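Local atomic coordinates of RNA-dependent RNA Polymerase (Bombyx mori cytoplasmic polyhedrosis virus, PDB entry 6TZ0), a protein that synthesises viral RNA inside the capsid, transcribing the double-stranded genome into plus strands and probably also copying plus strands into complementary minus strands. Residues Glu21-Ile26 with His898-Thr903; Pro849-Arg852 with Thr856-Glu859; Lys871-Tyr876 with Leu1021-Val1026. All blocks are in the same frame, centred on the assembly; numbering follows the deposited sequence.

Contact 1 of 3, residues Glu21-Ile26 with His898-Thr903; sequences ESFKEI and HEYGFT
A Schellman motif at the C-terminal end of helix 894-899 brings Tyr900 against Phe23, which projects from helix 20-35. The two CA atoms, Phe23 CA and Tyr900 CA, stand 7.3 Å apart, and all of the real contact is made by this one pair of residues. Their rings form an offset edge-to-face pair: Tyr900 turns its edge to the face of Phe23, with the ring centroids 6.0 Å apart and the planes inclined at 70°. The approach is made at the near corners, where Phe23 CD2 comes within 4.1 Å of Tyr900 CD1. Phe23 gets there because its chi1 of -173° swings CG opposite the backbone N and directs the ring toward the turn.

The same ring also reaches the backbone of the turn, with Phe23 CE2 lying 3.2 Å from Tyr900 O. That carbonyl meets the ring obliquely, as packing; no hydrogen bond crosses the contact. The turn itself is held by Gly901 N, which bonds to His898 O at 3.0 Å, and by Phe902 N, which reaches back to the carbonyl five residues earlier. Gly901 takes the positive phi of the C-prime position and at once serves as N-cap for helix 902-911.

Both rings are buried and have further aromatic company: Phe18 packs edge-to-face on Phe23, and Phe850 does the same with Tyr900. The polar end of Tyr900 is satisfied by the backbone O of Glu851. What results is a cluster of edge-to-face aromatic rings, joining an N-terminal helix of the polymerase to the Schellman turn at Gly901 that separates helices 894-899 and 902-911 within its C-terminal region.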
loop_
_atom_site.group_PDB
_atom_site.type_symbol
_atom_site.label_atom_id
_atom_site.label_comp_id
_atom_site.label_asym_id
_atom_site.label_seq_id
_atom_site.Cartn_x
_atom_site.Cartn_y
_atom_site.Cartn_z
ATOM N N GLU A 21 43.696 11.944 -27.550
ATOM C CA GLU A 21 43.361 13.290 -27.986
ATOM C C GLU A 21 41.866 13.559 -27.999
ATOM O O GLU A 21 41.463 14.714 -28.168
ATOM C CB GLU A 21 43.917 13.557 -29.391
ATOM C CG GLU A 21 45.432 13.641 -29.474
ATOM C CD GLU A 21 46.101 12.291 -29.654
ATOM O OE1 GLU A 21 45.384 11.274 -29.774
ATOM O OE2 GLU A 21 47.348 12.248 -29.680
ATOM N N SER A 22 41.040 12.528 -27.840
ATOM C CA SER A 22 39.593 12.678 -27.871
ATOM C C SER A 22 38.948 12.561 -26.502
ATOM O O SER A 22 37.897 13.164 -26.271
ATOM C CB SER A 22 38.976 11.636 -28.809
ATOM O OG SER A 22 39.219 10.321 -28.356
ATOM N N PHE A 23 39.562 11.812 -25.587
ATOM C CA PHE A 23 38.985 11.621 -24.262
ATOM C C PHE A 23 39.160 12.869 -23.405
ATOM O O PHE A 23 38.248 13.256 -22.661
ATOM C CB PHE A 23 39.631 10.400 -23.607
ATOM C CG PHE A 23 39.016 10.002 -22.299
ATOM C CD1 PHE A 23 37.779 9.385 -22.262
ATOM C CD2 PHE A 23 39.693 10.204 -21.112
ATOM C CE1 PHE A 23 37.215 9.008 -21.067
ATOM C CE2 PHE A 23 39.130 9.828 -19.914
ATOM C CZ PHE A 23 37.895 9.222 -19.894
ATOM N N LYS A 24 40.320 13.522 -23.518
ATOM C CA LYS A 24 40.577 14.760 -22.790
ATOM C C LYS A 24 39.692 15.894 -23.287
ATOM O O LYS A 24 39.267 16.743 -22.498
ATOM C CB LYS A 24 42.054 15.129 -22.928
ATOM C CG LYS A 24 42.488 16.360 -22.157
ATOM C CD LYS A 24 43.984 16.572 -22.282
ATOM C CE LYS A 24 44.353 17.022 -23.686
ATOM N NZ LYS A 24 43.837 18.386 -23.979
ATOM N N GLU A 25 39.373 15.896 -24.580
ATOM C CA GLU A 25 38.523 16.931 -25.157
ATOM C C GLU A 25 37.087 16.825 -24.648
ATOM O O GLU A 25 36.472 17.838 -24.288
ATOM C CB GLU A 25 38.573 16.814 -26.676
ATOM C CG GLU A 25 37.886 17.913 -27.428
ATOM C CD GLU A 25 38.046 17.752 -28.927
ATOM O OE1 GLU A 25 38.618 16.729 -29.358
ATOM O OE2 GLU A 25 37.621 18.654 -29.675
ATOM N N ILE A 26 36.544 15.605 -24.609
ATOM C CA ILE A 26 35.214 15.374 -24.054
ATOM C C ILE A 26 35.199 15.670 -22.563
ATOM O O ILE A 26 34.228 16.233 -22.041
ATOM C CB ILE A 26 34.764 13.933 -24.363
ATOM C CG1 ILE A 26 34.616 13.752 -25.865
ATOM C CG2 ILE A 26 33.453 13.578 -23.679
ATOM C CD1 ILE A 26 33.575 14.659 -26.474
ATOM N N HIS A 898 47.495 6.335 -16.496
ATOM C CA HIS A 898 47.560 7.688 -15.958
ATOM C C HIS A 898 47.134 8.727 -16.987
ATOM O O HIS A 898 46.474 9.711 -16.639
ATOM C CB HIS A 898 48.978 7.987 -15.468
ATOM C CG HIS A 898 49.154 9.377 -14.938
ATOM N ND1 HIS A 898 48.702 9.763 -13.696
ATOM C CD2 HIS A 898 49.713 10.477 -15.492
ATOM C CE1 HIS A 898 48.981 11.038 -13.503
ATOM N NE2 HIS A 898 49.596 11.495 -14.578
ATOM N N GLU A 899 47.507 8.525 -18.253
ATOM C CA GLU A 899 47.192 9.511 -19.285
ATOM C C GLU A 899 45.704 9.545 -19.615
ATOM O O GLU A 899 45.203 10.570 -20.089
ATOM C CB GLU A 899 48.022 9.228 -20.534
ATOM C CG GLU A 899 49.500 9.502 -20.315
ATOM C CD GLU A 899 50.368 9.111 -21.492
ATOM O OE1 GLU A 899 49.852 8.491 -22.439
ATOM O OE2 GLU A 899 51.577 9.422 -21.463
ATOM N N TYR A 900 44.983 8.450 -19.376
ATOM C CA TYR A 900 43.529 8.478 -19.452
ATOM C C TYR A 900 42.875 8.898 -18.145
ATOM O O TYR A 900 41.678 9.191 -18.137
ATOM C CB TYR A 900 42.965 7.113 -19.847
ATOM C CG TYR A 900 43.117 6.713 -21.292
ATOM C CD1 TYR A 900 42.291 7.248 -22.265
ATOM C CD2 TYR A 900 44.040 5.754 -21.672
ATOM C CE1 TYR A 900 42.412 6.870 -23.584
ATOM C CE2 TYR A 900 44.165 5.370 -22.989
ATOM C CZ TYR A 900 43.350 5.926 -23.936
ATOM O OH TYR A 900 43.481 5.540 -25.245
ATOM N N GLY A 901 43.613 8.910 -17.043
ATOM C CA GLY A 901 43.052 9.361 -15.788
ATOM C C GLY A 901 42.314 8.309 -14.998
ATOM O O GLY A 901 41.439 8.650 -14.198
ATOM N N PHE A 902 42.634 7.030 -15.205
ATOM C CA PHE A 902 42.042 5.975 -14.391
ATOM C C PHE A 902 42.589 5.988 -12.973
ATOM O O PHE A 902 41.880 5.619 -12.029
ATOM C CB PHE A 902 42.298 4.608 -15.024
ATOM C CG PHE A 902 41.495 4.339 -16.263
ATOM C CD1 PHE A 902 40.183 3.933 -16.168
ATOM C CD2 PHE A 902 42.058 4.465 -17.517
ATOM C CE1 PHE A 902 39.439 3.669 -17.295
ATOM C CE2 PHE A 902 41.318 4.194 -18.650
ATOM C CZ PHE A 902 40.008 3.800 -18.536
ATOM N N THR A 903 43.842 6.415 -12.809
ATOM C CA THR A 903 44.480 6.367 -11.503
ATOM C C THR A 903 43.927 7.423 -10.556
ATOM O O THR A 903 43.884 7.194 -9.345
ATOM C CB THR A 903 45.996 6.493 -11.663
ATOM O OG1 THR A 903 46.624 6.467 -10.377
ATOM C CG2 THR A 903 46.369 7.752 -12.396
#

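Contact 2 of 3, residues Pro849-Arg852 with Thr856-Glu859; sequences PFER and TFTE
Backbone pairing comes first: Phe850 and Arg852 hold Thr858 and Thr856 through main-chain hydrogen bonds. Thr858 N donates to Phe850 O at 2.9 Å, and Arg852 N donates to Thr856 O at 2.8 Å. Two longer CA-H...O contacts fill in between them, one from Phe857 CA to Phe850 O and the other from Glu851 CA to Thr856 O.

Side-chain hydroxyls and the guanidinium add a second set of bonds. Thr858, with a chi1 of 64°, tucks OG1 back toward the neighbouring segment, where it accepts from Phe850 N at 2.9 Å. Arg852 stretches its chain from CG to NE and brings NH1 to Thr856 OG1, 3.1 Å away and close to the guanidinium plane. NH1 also makes a weak, bent bond to Phe857 O, while the methyl Thr858 CG2 lies over one face of the group, toward its rim. The other terminal nitrogen, NH2, is salt-bridged to Asp877 on helix 873-878, so the guanidinium is gripped from more than one direction.

In topology this is a very short hairpin-like reversal, with three residues between the arms. Glu851 and Phe857 form its single antiparallel bridge, a non-hydrogen-bonded pair. On its other edge, the backbone of Phe18 bonds to Pro849 and Glu851, tying the reversal to the N-terminal part of the chain.

Apolar packing gathers round Phe857. Glu851 CG lies over one face of the ring, toward its rim, and Glu851 CB comes within 3.6 Å of Phe857 CE1. Pro849 CB packs against Phe857 CB at 3.8 Å. A charged partner is also present: Lys17 makes a cation-pi contact with this ring.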
loop_
_atom_site.group_PDB
_atom_site.type_symbol
_atom_site.label_atom_id
_atom_site.label_comp_id
_atom_site.label_asym_id
_atom_site.label_seq_id
_atom_site.Cartn_x
_atom_site.Cartn_y
_atom_site.Cartn_z
ATOM N N PRO A 849 35.311 2.285 -27.001
ATOM C CA PRO A 849 36.687 1.816 -27.264
ATOM C C PRO A 849 37.772 2.786 -26.818
ATOM O O PRO A 849 37.825 3.934 -27.256
ATOM C CB PRO A 849 36.700 1.632 -28.783
ATOM C CG PRO A 849 35.333 1.303 -29.116
ATOM C CD PRO A 849 34.469 2.095 -28.202
ATOM N N PHE A 850 38.636 2.305 -25.926
ATOM C CA PHE A 850 39.864 2.988 -25.554
ATOM C C PHE A 850 41.000 2.504 -26.440
ATOM O O PHE A 850 41.079 1.320 -26.765
ATOM C CB PHE A 850 40.216 2.733 -24.089
ATOM C CG PHE A 850 39.331 3.448 -23.118
ATOM C CD1 PHE A 850 39.585 4.766 -22.776
ATOM C CD2 PHE A 850 38.242 2.810 -22.552
ATOM C CE1 PHE A 850 38.778 5.433 -21.883
ATOM C CE2 PHE A 850 37.424 3.472 -21.658
ATOM C CZ PHE A 850 37.695 4.786 -21.323
ATOM N N GLU A 851 41.882 3.421 -26.826
ATOM C CA GLU A 851 43.001 3.045 -27.677
ATOM C C GLU A 851 44.154 2.525 -26.829
ATOM O O GLU A 851 44.478 3.089 -25.782
ATOM C CB GLU A 851 43.465 4.227 -28.525
ATOM C CG GLU A 851 44.489 3.840 -29.579
ATOM C CD GLU A 851 44.953 5.008 -30.414
ATOM O OE1 GLU A 851 44.522 6.143 -30.141
ATOM O OE2 GLU A 851 45.747 4.788 -31.350
ATOM N N ARG A 852 44.764 1.436 -27.285
ATOM C CA ARG A 852 45.940 0.875 -26.643
ATOM C C ARG A 852 47.183 1.586 -27.174
ATOM O O ARG A 852 47.094 2.555 -27.930
ATOM C CB ARG A 852 46.004 -0.628 -26.888
ATOM C CG ARG A 852 44.835 -1.408 -26.325
ATOM C CD ARG A 852 45.041 -2.895 -26.526
ATOM N NE ARG A 852 43.930 -3.690 -26.021
ATOM C CZ ARG A 852 42.921 -4.105 -26.773
ATOM N NH1 ARG A 852 42.899 -3.815 -28.063
ATOM N NH2 ARG A 852 41.945 -4.825 -26.243
ATOM N N THR A 856 45.391 -0.437 -31.591
ATOM C CA THR A 856 44.183 -1.227 -31.456
ATOM C C THR A 856 43.277 -0.625 -30.393
ATOM O O THR A 856 43.693 0.189 -29.566
ATOM C CB THR A 856 44.512 -2.677 -31.103
ATOM O OG1 THR A 856 45.234 -2.716 -29.868
ATOM C CG2 THR A 856 45.349 -3.307 -32.193
ATOM N N PHE A 857 42.020 -1.038 -30.425
ATOM C CA PHE A 857 40.998 -0.500 -29.548
ATOM C C PHE A 857 40.387 -1.614 -28.714
ATOM O O PHE A 857 40.303 -2.762 -29.151
ATOM C CB PHE A 857 39.909 0.206 -30.359
ATOM C CG PHE A 857 40.355 1.500 -30.955
ATOM C CD1 PHE A 857 40.231 2.679 -30.245
ATOM C CD2 PHE A 857 40.942 1.533 -32.206
ATOM C CE1 PHE A 857 40.651 3.871 -30.782
ATOM C CE2 PHE A 857 41.370 2.722 -32.748
ATOM C CZ PHE A 857 41.224 3.893 -32.034
ATOM N N THR A 858 39.960 -1.261 -27.507
ATOM C CA THR A 858 39.136 -2.164 -26.726
ATOM C C THR A 858 37.724 -2.214 -27.312
ATOM O O THR A 858 37.383 -1.503 -28.258
ATOM C CB THR A 858 39.097 -1.733 -25.262
ATOM O OG1 THR A 858 38.474 -0.450 -25.157
ATOM C CG2 THR A 858 40.500 -1.652 -24.694
ATOM N N GLU A 859 36.893 -3.067 -26.739
ATOM C CA GLU A 859 35.583 -3.323 -27.316
ATOM C C GLU A 859 34.546 -2.317 -26.836
ATOM O O GLU A 859 34.530 -1.925 -25.667
ATOM C CB GLU A 859 35.153 -4.749 -26.985
ATOM C CG GLU A 859 35.939 -5.772 -27.785
ATOM C CD GLU A 859 35.706 -7.186 -27.329
ATOM O OE1 GLU A 859 35.127 -7.368 -26.240
ATOM O OE2 GLU A 859 36.092 -8.114 -28.069
#

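Contact 3 of 3, residues Lys871-Tyr876 with Leu1021-Val1026; sequences KRRLLY and LYEFEV
Two torsions bring Arg873 and Tyr1022 together. Arg873 has chi1 at -167°, CG opposite the backbone N, and its chain runs extended to NE, carrying the guanidinium from helix 873-878 to strand 1022-1027. Tyr1022 has chi1 at 62°, which folds its ring between its own N and carbonyl carbon and turns one face to the arginine. Cation-pi contact follows: Arg873 CZ lies 4.0 Å from the Tyr1022 ring centroid, the planes tilted 35° apart. Arg873 NE sits nearer the rim, 3.3 Å above Tyr1022 CZ. Arg873 NH2 also makes a salt bridge of 3.5 Å to Glu1023 OE2; a modelled bond from NH2 to Tyr1022 O is too short to trust in detail.

One helical turn on from Arg873, Tyr876 CD1 packs 3.9 Å from Leu1021 CD2. Tyr876 OH is bonded to Asp1017 and Tyr1022 OH to Tyr1139, while Tyr1022 also stacks with Phe1181.

A buried guanidinium thus has an aromatic face and a carboxylate beside it, which would probably help offset its own charge, close as it lies to Arg1188.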
loop_
_atom_site.group_PDB
_atom_site.type_symbol
_atom_site.label_atom_id
_atom_site.label_comp_id
_atom_site.label_asym_id
_atom_site.label_seq_id
_atom_site.Cartn_x
_atom_site.Cartn_y
_atom_site.Cartn_z
ATOM N N LYS A 871 34.174 -5.200 -14.097
ATOM C CA LYS A 871 34.623 -3.941 -14.680
ATOM C C LYS A 871 36.113 -3.688 -14.456
ATOM O O LYS A 871 36.683 -2.798 -15.094
ATOM C CB LYS A 871 33.803 -2.787 -14.110
ATOM C CG LYS A 871 32.339 -2.839 -14.471
ATOM C CD LYS A 871 32.146 -2.670 -15.960
ATOM C CE LYS A 871 32.463 -1.256 -16.381
ATOM N NZ LYS A 871 32.213 -1.050 -17.831
ATOM N N ARG A 872 36.757 -4.453 -13.571
ATOM C CA ARG A 872 38.186 -4.290 -13.328
ATOM C C ARG A 872 39.024 -4.832 -14.483
ATOM O O ARG A 872 40.182 -4.434 -14.645
ATOM C CB ARG A 872 38.550 -4.962 -11.998
ATOM C CG ARG A 872 39.960 -4.708 -11.509
ATOM C CD ARG A 872 40.223 -5.231 -10.126
ATOM N NE ARG A 872 41.641 -5.097 -9.805
ATOM C CZ ARG A 872 42.198 -4.000 -9.304
ATOM N NH1 ARG A 872 43.497 -3.977 -9.053
ATOM N NH2 ARG A 872 41.460 -2.931 -9.045
ATOM N N ARG A 873 38.439 -5.678 -15.331
ATOM C CA ARG A 873 39.153 -6.231 -16.474
ATOM C C ARG A 873 39.452 -5.177 -17.539
ATOM O O ARG A 873 40.321 -5.400 -18.389
ATOM C CB ARG A 873 38.329 -7.384 -17.051
ATOM C CG ARG A 873 39.028 -8.275 -18.056
ATOM C CD ARG A 873 38.130 -9.406 -18.487
ATOM N NE ARG A 873 38.770 -10.234 -19.497
ATOM C CZ ARG A 873 38.649 -10.036 -20.805
ATOM N NH1 ARG A 873 37.906 -9.042 -21.262
ATOM N NH2 ARG A 873 39.267 -10.836 -21.656
ATOM N N LEU A 874 38.778 -4.025 -17.501
ATOM C CA LEU A 874 39.082 -2.957 -18.449
ATOM C C LEU A 874 40.457 -2.352 -18.190
ATOM O O LEU A 874 41.120 -1.901 -19.134
ATOM C CB LEU A 874 38.000 -1.882 -18.385
ATOM C CG LEU A 874 38.047 -0.774 -19.436
ATOM C CD1 LEU A 874 37.825 -1.356 -20.817
ATOM C CD2 LEU A 874 37.033 0.304 -19.125
ATOM N N LEU A 875 40.910 -2.367 -16.930
ATOM C CA LEU A 875 42.254 -1.908 -16.586
ATOM C C LEU A 875 43.324 -2.737 -17.277
ATOM O O LEU A 875 44.373 -2.210 -17.658
ATOM C CB LEU A 875 42.469 -1.987 -15.076
ATOM C CG LEU A 875 41.603 -1.186 -14.112
ATOM C CD1 LEU A 875 41.950 -1.580 -12.685
ATOM C CD2 LEU A 875 41.794 0.295 -14.320
ATOM N N TYR A 876 43.073 -4.029 -17.445
ATOM C CA TYR A 876 44.007 -4.925 -18.101
ATOM C C TYR A 876 43.802 -4.966 -19.604
ATOM O O TYR A 876 44.763 -5.192 -20.345
ATOM C CB TYR A 876 43.862 -6.324 -17.509
ATOM C CG TYR A 876 44.283 -6.397 -16.066
ATOM C CD1 TYR A 876 45.610 -6.599 -15.725
ATOM C CD2 TYR A 876 43.359 -6.234 -15.044
ATOM C CE1 TYR A 876 46.005 -6.663 -14.408
ATOM C CE2 TYR A 876 43.745 -6.289 -13.723
ATOM C CZ TYR A 876 45.071 -6.503 -13.414
ATOM O OH TYR A 876 45.474 -6.561 -12.105
ATOM N N LEU A 1021 43.063 -12.358 -16.984
ATOM C CA LEU A 1021 43.996 -12.433 -18.106
ATOM C C LEU A 1021 43.606 -13.581 -19.038
ATOM O O LEU A 1021 44.170 -14.672 -19.018
ATOM C CB LEU A 1021 45.421 -12.581 -17.594
ATOM C CG LEU A 1021 45.855 -11.456 -16.660
ATOM C CD1 LEU A 1021 47.285 -11.628 -16.203
ATOM C CD2 LEU A 1021 45.673 -10.133 -17.329
ATOM N N TYR A 1022 42.609 -13.303 -19.872
ATOM C CA TYR A 1022 42.135 -14.256 -20.861
ATOM C C TYR A 1022 41.653 -13.503 -22.088
ATOM O O TYR A 1022 41.102 -12.407 -21.983
ATOM C CB TYR A 1022 41.025 -15.153 -20.292
ATOM C CG TYR A 1022 39.762 -14.455 -19.846
ATOM C CD1 TYR A 1022 39.632 -13.974 -18.558
ATOM C CD2 TYR A 1022 38.682 -14.324 -20.701
ATOM C CE1 TYR A 1022 38.479 -13.349 -18.144
ATOM C CE2 TYR A 1022 37.531 -13.699 -20.301
ATOM C CZ TYR A 1022 37.432 -13.221 -19.023
ATOM O OH TYR A 1022 36.272 -12.605 -18.633
ATOM N N GLU A 1023 41.863 -14.100 -23.259
ATOM C CA GLU A 1023 41.457 -13.487 -24.514
ATOM C C GLU A 1023 40.852 -14.516 -25.453
ATOM O O GLU A 1023 40.868 -15.721 -25.197
ATOM C CB GLU A 1023 42.616 -12.759 -25.198
ATOM C CG GLU A 1023 42.784 -11.351 -24.692
ATOM C CD GLU A 1023 41.615 -10.474 -25.113
ATOM O OE1 GLU A 1023 41.100 -10.672 -26.235
ATOM O OE2 GLU A 1023 41.190 -9.610 -24.323
ATOM N N PHE A 1024 40.315 -14.008 -26.558
ATOM C CA PHE A 1024 39.512 -14.783 -27.492
ATOM C C PHE A 1024 39.929 -14.422 -28.904
ATOM O O PHE A 1024 39.826 -13.260 -29.303
ATOM C CB PHE A 1024 38.021 -14.505 -27.290
ATOM C CG PHE A 1024 37.475 -15.059 -26.017
ATOM C CD1 PHE A 1024 37.034 -16.365 -25.950
ATOM C CD2 PHE A 1024 37.445 -14.285 -24.872
ATOM C CE1 PHE A 1024 36.541 -16.879 -24.773
ATOM C CE2 PHE A 1024 36.961 -14.796 -23.694
ATOM C CZ PHE A 1024 36.509 -16.091 -23.642
ATOM N N GLU A 1025 40.384 -15.413 -29.655
ATOM C CA GLU A 1025 40.801 -15.216 -31.030
ATOM C C GLU A 1025 39.693 -15.664 -31.967
ATOM O O GLU A 1025 38.927 -16.577 -31.656
ATOM C CB GLU A 1025 42.091 -15.980 -31.323
ATOM C CG GLU A 1025 43.270 -15.476 -30.527
ATOM C CD GLU A 1025 44.540 -16.228 -30.837
ATOM O OE1 GLU A 1025 44.476 -17.216 -31.597
ATOM O OE2 GLU A 1025 45.606 -15.836 -30.318
ATOM N N VAL A 1026 39.617 -15.020 -33.122
ATOM C CA VAL A 1026 38.533 -15.249 -34.065
ATOM C C VAL A 1026 38.987 -16.261 -35.107
ATOM O O VAL A 1026 39.970 -16.035 -35.820
ATOM C CB VAL A 1026 38.093 -13.935 -34.726
ATOM C CG1 VAL A 1026 37.024 -14.197 -35.763
ATOM C CG2 VAL A 1026 37.599 -12.966 -33.674
#

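Overall arrangement
All three contacts lie on the same side of the chain's centre, away from the annotated sites, and contact 2 is the middle piece. Contacts 1 and 3 are buried, whereas contact 2 is only partly so, with Thr856 at the surface. Phe850 connects them: its ring packs on Phe23 and Phe902 of contact 1 and, through CE2, on Leu874 CD2 of contact 3, 4.1 Å away. Helix 873-878 is likewise shared, carrying Arg873 and also the acid that pairs with Arg852. The chemistry shifts accordingly, from mainly aromatic packing of a helix on a helix-ending turn, through backbone pairing in a loop, to cation-pi and ionic contact between helix and strand.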